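PDB 4DM5: osmotically inducible lipoprotein OsmE from Pseudomonas aeruginosa PAO1, which is of unknown function but is probably an osmotically induced lipoprotein of the cell envelope with a BamE-type domain. Local coordinates for residues R16-V21 against L58-Q63; N54-N59 against F67-D72. All blocks are in the same frame, centred on the assembly; numbering follows the deposited sequence.

Contact 1: R16-V21 against L58-Q63; sequences RNEPLV and LNKDGQ
Leu58 and Glu18 bury the most surface where the start of helix 19-22 meets the C-terminal end of strand 52-60, and their side chains run past each other in opposite directions. The two methyl groups of Leu58 divide the work. CD2 meets Leu20 CD1 at 3.9 Å and also lies beside the carboxylate, 4.2 Å from Glu18 OE1; CD1 faces Val21 CG2 at 4.1 Å, the valine side chain lying roughly at a right angle to the leucine. Phe15, Phe67 and Phe82 also touch Leu58, so its surroundings are mostly apolar.

Glu18 occupies the N-cap position of the helix, and its backbone O accepts a hydrogen bond from Val21 N. Its side chain bends at the second torsion (chi2 -66°), which swings the carboxylate toward the strand, yet no direct hydrogen bond forms between the two segments. Two waters make the connection instead. One donates a hydrogen bond to Glu18 OE1, at 2.8 Å, and accepts one from Asn59 N; the other donates both to Glu18 OE2, at 2.7 Å, and to Asn59 O. Both carboxylate oxygens are thus tied to the backbone of a single residue.

Lys60 adds mainly its aliphatic chain, with CB 3.9 Å from Glu18 OE2. Its NZ stays 5.2 Å from that oxygen, too far for a salt bridge, although the positive charge may still favour the carboxylate electrostatically. Lys60 and Gln63, which also touch helix 12-15, close a type I' turn, typical of a β-hairpin with a two-residue loop, here in an α+β domain of the BamE family.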
ATOM      1  N   ARG A  16       9.308   3.243  10.140  1.00 18.37           N
ATOM      2  CA  ARG A  16       8.376   2.574  11.076  1.00 19.51           C
ATOM      3  C   ARG A  16       7.282   3.470  11.673  1.00 19.69           C
ATOM      4  O   ARG A  16       6.230   2.953  12.083  1.00 20.18           O
ATOM      5  CB  ARG A  16       9.093   1.778  12.162  1.00 23.17           C
ATOM      6  CG  ARG A  16       9.821   2.702  13.141  1.00 24.38           C
ATOM      7  CD  ARG A  16      10.360   2.005  14.411  1.00 31.89           C
ATOM      8  NE  ARG A  16       9.244   1.406  15.216  1.00 36.44           N
ATOM      9  CZ  ARG A  16       8.752   1.862  16.368  1.00 44.72           C
ATOM     10  NH1 ARG A  16       9.300   2.931  16.951  1.00 41.38           N
ATOM     11  NH2 ARG A  16       7.739   1.216  16.978  1.00 39.88           N
ATOM     12  N   ASN A  17       7.503   4.780  11.696  1.00 19.76           N
ATOM     13  CA  ASN A  17       6.533   5.694  12.252  1.00 21.74           C
ATOM     14  C   ASN A  17       5.650   6.338  11.184  1.00 20.88           C
ATOM     15  O   ASN A  17       4.820   7.180  11.518  1.00 23.06           O
ATOM     16  CB  ASN A  17       7.263   6.747  13.125  1.00 24.13           C
ATOM     17  CG  ASN A  17       7.764   6.164  14.398  1.00 28.31           C
ATOM     18  OD1 ASN A  17       7.031   5.467  15.106  1.00 30.74           O
ATOM     19  ND2 ASN A  17       9.022   6.390  14.656  1.00 31.26           N
ATOM     20  N   GLU A  18       5.880   5.963   9.923  1.00 18.24           N
ATOM     21  CA  GLU A  18       4.961   6.491   8.839  1.00 18.24           C
ATOM     22  C   GLU A  18       3.564   5.935   9.109  1.00 19.36           C
ATOM     23  O   GLU A  18       3.413   4.769   9.316  1.00 19.42           O
ATOM     24  CB  GLU A  18       5.390   5.999   7.508  1.00 17.68           C
ATOM     25  CG  GLU A  18       6.570   6.702   6.972  1.00 21.44           C
ATOM     26  CD  GLU A  18       6.214   8.180   6.692  1.00 26.26           C
ATOM     27  OE1 GLU A  18       5.170   8.531   6.042  1.00 27.78           O
ATOM     28  OE2 GLU A  18       6.969   9.021   7.136  1.00 28.75           O
ATOM     29  N   PRO A  19       2.526   6.807   9.061  1.00 19.23           N
ATOM     30  CA  PRO A  19       1.167   6.321   9.308  1.00 20.47           C
ATOM     31  C   PRO A  19       0.728   5.128   8.437  1.00 17.74           C
ATOM     32  O   PRO A  19       0.086   4.189   8.974  1.00 18.88           O
ATOM     33  CB  PRO A  19       0.243   7.535   9.021  1.00 22.02           C
ATOM     34  CG  PRO A  19       1.172   8.670   9.353  1.00 25.31           C
ATOM     35  CD  PRO A  19       2.594   8.261   8.903  1.00 22.23           C
ATOM     36  N   LEU A  20       1.125   5.123   7.142  1.00 17.80           N
ATOM     37  CA  LEU A  20       0.783   3.989   6.328  1.00 18.79           C
ATOM     38  C   LEU A  20       1.349   2.658   6.801  1.00 17.28           C
ATOM     39  O   LEU A  20       0.788   1.564   6.565  1.00 19.08           O
ATOM     40  CB  LEU A  20       1.224   4.192   4.900  1.00 19.02           C
ATOM     41  CG  LEU A  20       0.214   5.165   4.226  1.00 19.75           C
ATOM     42  CD1 LEU A  20       0.943   5.697   2.964  1.00 23.05           C
ATOM     43  CD2 LEU A  20      -1.190   4.540   3.862  1.00 22.18           C
ATOM     44  N   VAL A  21       2.503   2.746   7.453  1.00 15.93           N
ATOM     45  CA  VAL A  21       3.237   1.570   7.929  1.00 17.63           C
ATOM     46  C   VAL A  21       2.761   1.272   9.327  1.00 17.73           C
ATOM     47  O   VAL A  21       2.525   0.074   9.643  1.00 22.00           O
ATOM     48  CB  VAL A  21       4.736   1.905   7.964  1.00 16.34           C
ATOM     49  CG1 VAL A  21       5.530   0.726   8.572  1.00 17.83           C
ATOM     50  CG2 VAL A  21       5.176   2.146   6.561  1.00 17.41           C
ATOM     51  N   LEU A  58       6.529   6.968   0.071  1.00 20.58           N
ATOM     52  CA  LEU A  58       6.847   7.473   1.419  1.00 20.12           C
ATOM     53  C   LEU A  58       8.052   8.369   1.299  1.00 21.80           C
ATOM     54  O   LEU A  58       8.986   8.059   0.463  1.00 24.53           O
ATOM     55  CB  LEU A  58       7.193   6.295   2.317  1.00 19.43           C
ATOM     56  CG  LEU A  58       6.165   5.158   2.484  1.00 21.23           C
ATOM     57  CD1 LEU A  58       6.757   4.040   3.325  1.00 22.73           C
ATOM     58  CD2 LEU A  58       4.832   5.697   2.971  1.00 23.59           C
ATOM     59  N   ASN A  59       8.040   9.455   2.063  1.00 22.53           N
ATOM     60  CA  ASN A  59       9.160  10.406   1.985  1.00 25.24           C
ATOM     61  C   ASN A  59       9.540  10.722   3.421  1.00 24.38           C
ATOM     62  O   ASN A  59       8.783  11.401   4.165  1.00 25.41           O
ATOM     63  CB  ASN A  59       8.677  11.660   1.231  1.00 31.36           C
ATOM     64  CG  ASN A  59       9.801  12.586   0.864  1.00 38.27           C
ATOM     65  OD1 ASN A  59      10.973  12.326   1.121  1.00 38.37           O
ATOM     66  ND2 ASN A  59       9.440  13.668   0.209  1.00 44.00           N
ATOM     67  N   LYS A  60      10.718  10.279   3.830  1.00 21.14           N
ATOM     68  CA  LYS A  60      11.103  10.459   5.211  1.00 22.20           C
ATOM     69  C   LYS A  60      12.604  10.638   5.225  1.00 24.36           C
ATOM     70  O   LYS A  60      13.348   9.791   4.713  1.00 24.94           O
ATOM     71  CB  LYS A  60      10.740   9.228   6.062  1.00 22.70           C
ATOM     72  CG  LYS A  60      11.139   9.391   7.540  1.00 25.42           C
ATOM     73  CD  LYS A  60      10.456  10.553   8.241  1.00 27.85           C
ATOM     74  CE  LYS A  60      10.763  10.456   9.731  1.00 30.18           C
ATOM     75  NZ  LYS A  60      10.119  11.613  10.387  1.00 38.56           N
ATOM     76  N   ASP A  61      13.043  11.772   5.800  1.00 26.52           N
ATOM     77  CA  ASP A  61      14.500  11.950   6.058  1.00 28.11           C
ATOM     78  C   ASP A  61      15.307  11.865   4.737  1.00 28.05           C
ATOM     79  O   ASP A  61      16.469  11.287   4.765  1.00 28.54           O
ATOM     80  CB  ASP A  61      15.009  10.921   7.028  1.00 29.47           C
ATOM     81  CG  ASP A  61      14.425  11.115   8.494  1.00 28.44           C
ATOM     82  OD1 ASP A  61      13.869  12.223   8.723  1.00 31.67           O
ATOM     83  OD2 ASP A  61      14.617  10.208   9.290  1.00 34.96           O
ATOM     84  N   GLY A  62      14.755  12.478   3.714  1.00 29.72           N
ATOM     85  CA  GLY A  62      15.382  12.531   2.397  1.00 30.83           C
ATOM     86  C   GLY A  62      15.410  11.255   1.591  1.00 33.19           C
ATOM     87  O   GLY A  62      16.141  11.145   0.598  1.00 33.79           O
ATOM     88  N   GLN A  63      14.617  10.273   2.014  1.00 29.34           N
ATOM     89  CA  GLN A  63      14.614   8.977   1.350  1.00 26.74           C
ATOM     90  C   GLN A  63      13.212   8.777   0.863  1.00 29.50           C
ATOM     91  O   GLN A  63      12.268   9.033   1.605  1.00 28.30           O
ATOM     92  CB  GLN A  63      14.971   7.922   2.347  1.00 29.70           C
ATOM     93  CG  GLN A  63      16.281   8.244   2.996  1.00 34.84           C
ATOM     94  CD  GLN A  63      16.953   7.001   3.327  1.00 39.02           C
ATOM     95  OE1 GLN A  63      17.266   6.769   4.471  1.00 47.78           O
ATOM     96  NE2 GLN A  63      17.209   6.181   2.302  1.00 45.24           N
TER
HETATM   97  O   HOH W   1       5.627   9.918   3.637  1.00 25.77           O
HETATM   98  O   HOH W   2       7.283  11.625   6.476  1.00 29.46           O

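Contact 2: N54-N59 against F67-D72; sequences NSYILN and FYVSFD
Phe67 pairs with Tyr56 in the β-hairpin of strands 52-60 and 63-71, the two central strands of the four-stranded antiparallel sheet of this BamE-like domain. Theirs is a hydrogen-bonded pair: Phe67 O receives Tyr56 N at 2.8 Å, nearly in line with its C=O, whereas Phe67 N reaches Tyr56 O from above the carbonyl plane. With CG anti to the backbone N (chi1 -165°), the Phe67 ring is carried away from Tyr56. Its CB packs on Leu58 CG at 3.8 Å, and the ring makes an edge-to-face contact with Phe82.

Tyr68 stands opposite Ser55 in a non-hydrogen-bonded pair, their side chains on the other face of the sheet. Its CA gives a CA-H...O contact to Asn54 O at 3.1 Å, while Ser55 OG bonds to Cys85 N, at the start of the C-terminal helix.

Val69 pairs with Asn54 through two backbone bonds; the one from Asn54 N to Val69 O is almost straight. Val69 CG2 lies 3.9 Å from Tyr56 CE2, approaching that ring obliquely. Ser70 turns to the Tyr68 face, where its OG bonds to Asp78 of strand 77-81.

Phe71 returns to the face of Phe67 and Val69, against Val33 of helix 30-37. Here the amide of Asn54 meets the ring at its edge, the two planes 59° apart, with ND2 3.6 Å from Phe71 CE2. That same ND2 donates a hydrogen bond of 3.0 Å to Tyr56 OH, which lies 17° out of the amide plane.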
ATOM      1  N   ASN A  54      -3.799   0.811  -3.675  1.00 17.00           N
ATOM      2  CA  ASN A  54      -3.357   2.201  -3.639  1.00 16.58           C
ATOM      3  C   ASN A  54      -1.848   2.286  -3.601  1.00 16.19           C
ATOM      4  O   ASN A  54      -1.193   1.538  -2.814  1.00 16.53           O
ATOM      5  CB  ASN A  54      -3.791   2.838  -2.288  1.00 18.15           C
ATOM      6  CG  ASN A  54      -5.324   3.055  -2.098  1.00 19.84           C
ATOM      7  OD1 ASN A  54      -6.069   2.835  -3.039  1.00 24.82           O
ATOM      8  ND2 ASN A  54      -5.740   3.508  -0.925  1.00 22.68           N
ATOM      9  N   SER A  55      -1.312   3.155  -4.439  1.00 18.12           N
ATOM     10  CA  SER A  55       0.209   3.260  -4.490  1.00 18.31           C
ATOM     11  C   SER A  55       0.576   4.550  -3.816  1.00 18.40           C
ATOM     12  O   SER A  55      -0.073   5.620  -4.033  1.00 20.66           O
ATOM     13  CB  SER A  55       0.757   3.349  -5.901  1.00 23.05           C
ATOM     14  OG  SER A  55       0.699   2.127  -6.579  1.00 31.17           O
ATOM     15  N   TYR A  56       1.709   4.558  -3.088  1.00 16.85           N
ATOM     16  CA  TYR A  56       2.239   5.771  -2.399  1.00 18.74           C
ATOM     17  C   TYR A  56       3.717   5.861  -2.564  1.00 18.54           C
ATOM     18  O   TYR A  56       4.393   4.835  -2.967  1.00 18.16           O
ATOM     19  CB  TYR A  56       1.981   5.683  -0.891  1.00 17.67           C
ATOM     20  CG  TYR A  56       0.523   5.380  -0.533  1.00 16.98           C
ATOM     21  CD1 TYR A  56      -0.324   6.448  -0.274  1.00 19.47           C
ATOM     22  CD2 TYR A  56       0.044   4.108  -0.448  1.00 15.90           C
ATOM     23  CE1 TYR A  56      -1.659   6.221   0.083  1.00 18.98           C
ATOM     24  CE2 TYR A  56      -1.304   3.801  -0.097  1.00 17.09           C
ATOM     25  CZ  TYR A  56      -2.143   4.908   0.196  1.00 19.20           C
ATOM     26  OH  TYR A  56      -3.428   4.716   0.583  1.00 20.35           O
ATOM     27  N   ILE A  57       4.229   7.072  -2.340  1.00 20.67           N
ATOM     28  CA  ILE A  57       5.675   7.185  -2.188  1.00 20.29           C
ATOM     29  C   ILE A  57       5.839   7.730  -0.765  1.00 21.72           C
ATOM     30  O   ILE A  57       5.408   8.838  -0.437  1.00 23.41           O
ATOM     31  CB  ILE A  57       6.255   8.209  -3.207  1.00 23.64           C
ATOM     32  CG1 ILE A  57       6.025   7.699  -4.631  1.00 27.55           C
ATOM     33  CG2 ILE A  57       7.721   8.473  -2.803  1.00 24.74           C
ATOM     34  CD1 ILE A  57       6.804   6.477  -5.058  1.00 31.41           C
ATOM     35  N   LEU A  58       6.529   6.968   0.071  1.00 20.58           N
ATOM     36  CA  LEU A  58       6.847   7.473   1.419  1.00 20.12           C
ATOM     37  C   LEU A  58       8.052   8.369   1.299  1.00 21.80           C
ATOM     38  O   LEU A  58       8.986   8.059   0.463  1.00 24.53           O
ATOM     39  CB  LEU A  58       7.193   6.295   2.317  1.00 19.43           C
ATOM     40  CG  LEU A  58       6.165   5.158   2.484  1.00 21.23           C
ATOM     41  CD1 LEU A  58       6.757   4.040   3.325  1.00 22.73           C
ATOM     42  CD2 LEU A  58       4.832   5.697   2.971  1.00 23.59           C
ATOM     43  N   ASN A  59       8.040   9.455   2.063  1.00 22.53           N
ATOM     44  CA  ASN A  59       9.160  10.406   1.985  1.00 25.24           C
ATOM     45  C   ASN A  59       9.540  10.722   3.421  1.00 24.38           C
ATOM     46  O   ASN A  59       8.783  11.401   4.165  1.00 25.41           O
ATOM     47  CB  ASN A  59       8.677  11.660   1.231  1.00 31.36           C
ATOM     48  CG  ASN A  59       9.801  12.586   0.864  1.00 38.27           C
ATOM     49  OD1 ASN A  59      10.973  12.326   1.121  1.00 38.37           O
ATOM     50  ND2 ASN A  59       9.440  13.668   0.209  1.00 44.00           N
ATOM     51  N   PHE A  67       5.308   2.344  -1.592  1.00 16.37           N
ATOM     52  CA  PHE A  67       4.547   1.570  -0.659  1.00 15.02           C
ATOM     53  C   PHE A  67       3.179   1.343  -1.288  1.00 14.67           C
ATOM     54  O   PHE A  67       2.681   2.210  -2.023  1.00 17.22           O
ATOM     55  CB  PHE A  67       4.382   2.338   0.661  1.00 15.25           C
ATOM     56  CG  PHE A  67       3.923   1.466   1.786  1.00 14.85           C
ATOM     57  CD1 PHE A  67       4.788   0.642   2.510  1.00 14.11           C
ATOM     58  CD2 PHE A  67       2.600   1.583   2.229  1.00 14.71           C
ATOM     59  CE1 PHE A  67       4.312  -0.095   3.564  1.00 14.42           C
ATOM     60  CE2 PHE A  67       2.141   0.797   3.286  1.00 15.07           C
ATOM     61  CZ  PHE A  67       3.016  -0.070   3.989  1.00 14.65           C
ATOM     62  N   TYR A  68       2.529   0.281  -0.914  1.00 13.86           N
ATOM     63  CA  TYR A  68       1.127   0.006  -1.398  1.00 13.40           C
ATOM     64  C   TYR A  68       0.281  -0.433  -0.220  1.00 12.08           C
ATOM     65  O   TYR A  68       0.763  -1.009   0.770  1.00 12.73           O
ATOM     66  CB  TYR A  68       1.083  -1.025  -2.520  1.00 14.58           C
ATOM     67  CG  TYR A  68       1.087  -2.429  -2.069  1.00 13.77           C
ATOM     68  CD1 TYR A  68      -0.052  -3.133  -1.680  1.00 14.46           C
ATOM     69  CD2 TYR A  68       2.341  -3.132  -1.949  1.00 15.16           C
ATOM     70  CE1 TYR A  68      -0.072  -4.396  -1.164  1.00 14.45           C
ATOM     71  CE2 TYR A  68       2.346  -4.470  -1.500  1.00 15.32           C
ATOM     72  CZ  TYR A  68       1.155  -5.085  -1.046  1.00 15.03           C
ATOM     73  OH  TYR A  68       1.151  -6.386  -0.605  1.00 16.43           O
ATOM     74  N   VAL A  69      -1.025  -0.226  -0.392  1.00 12.75           N
ATOM     75  CA  VAL A  69      -2.006  -0.956   0.405  1.00 12.64           C
ATOM     76  C   VAL A  69      -3.054  -1.589  -0.529  1.00 13.24           C
ATOM     77  O   VAL A  69      -3.501  -0.885  -1.466  1.00 15.91           O
ATOM     78  CB  VAL A  69      -2.765   0.056   1.343  1.00 14.52           C
ATOM     79  CG1 VAL A  69      -3.824  -0.683   2.177  1.00 15.32           C
ATOM     80  CG2 VAL A  69      -1.776   0.741   2.293  1.00 14.97           C
ATOM     81  N   SER A  70      -3.258  -2.885  -0.353  1.00 13.35           N
ATOM     82  CA  SER A  70      -4.255  -3.554  -1.216  1.00 14.17           C
ATOM     83  C   SER A  70      -5.469  -3.915  -0.415  1.00 14.49           C
ATOM     84  O   SER A  70      -5.430  -4.121   0.818  1.00 14.29           O
ATOM     85  CB  SER A  70      -3.635  -4.791  -1.865  1.00 14.78           C
ATOM     86  OG  SER A  70      -3.281  -5.803  -0.904  1.00 15.69           O
ATOM     87  N   PHE A  71      -6.584  -4.013  -1.190  1.00 15.41           N
ATOM     88  CA  PHE A  71      -7.844  -4.308  -0.619  1.00 16.16           C
ATOM     89  C   PHE A  71      -8.457  -5.506  -1.328  1.00 16.44           C
ATOM     90  O   PHE A  71      -8.249  -5.664  -2.558  1.00 18.05           O
ATOM     91  CB  PHE A  71      -8.852  -3.152  -0.819  1.00 16.42           C
ATOM     92  CG  PHE A  71      -8.381  -1.877  -0.200  1.00 16.33           C
ATOM     93  CD1 PHE A  71      -8.705  -1.533   1.128  1.00 16.54           C
ATOM     94  CD2 PHE A  71      -7.500  -1.013  -0.938  1.00 17.66           C
ATOM     95  CE1 PHE A  71      -8.210  -0.377   1.679  1.00 17.71           C
ATOM     96  CE2 PHE A  71      -6.982   0.134  -0.341  1.00 18.29           C
ATOM     97  CZ  PHE A  71      -7.355   0.481   0.936  1.00 17.07           C
ATOM     98  N   ASP A  72      -9.119  -6.394  -0.552  1.00 17.62           N
ATOM     99  CA  ASP A  72      -9.781  -7.534  -1.184  1.00 19.86           C
ATOM    100  C   ASP A  72     -11.073  -7.137  -1.923  1.00 20.75           C
ATOM    101  O   ASP A  72     -11.447  -5.963  -2.005  1.00 20.48           O
ATOM    102  CB  ASP A  72      -9.992  -8.657  -0.120  1.00 22.09           C
ATOM    103  CG  ASP A  72     -11.019  -8.262   0.960  1.00 25.21           C
ATOM    104  OD1 ASP A  72     -11.827  -7.319   0.776  1.00 23.72           O
ATOM    105  OD2 ASP A  72     -10.982  -8.804   2.120  1.00 28.87           O
TER

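The two contacts show how one strand can serve different chemistry along its length. The centre of contact 2 lies about 2 Å from the centre of the chain; this buried contact is held by four backbone hydrogen bonds between strands 52-60 and 63-71 and by side-chain packing. Contact 1, centred about 13 Å out, is only partly buried: a helix start meets the same strand through methyl groups and bridging waters. Leu58 belongs to both. The helix of contact 1 also covers the sheet of contact 2 directly, with Leu20 CD1 3.5 Å from Tyr56 CG and Val21 CG2 3.8 Å from Phe67 CE1, so the two contacts pack on each other.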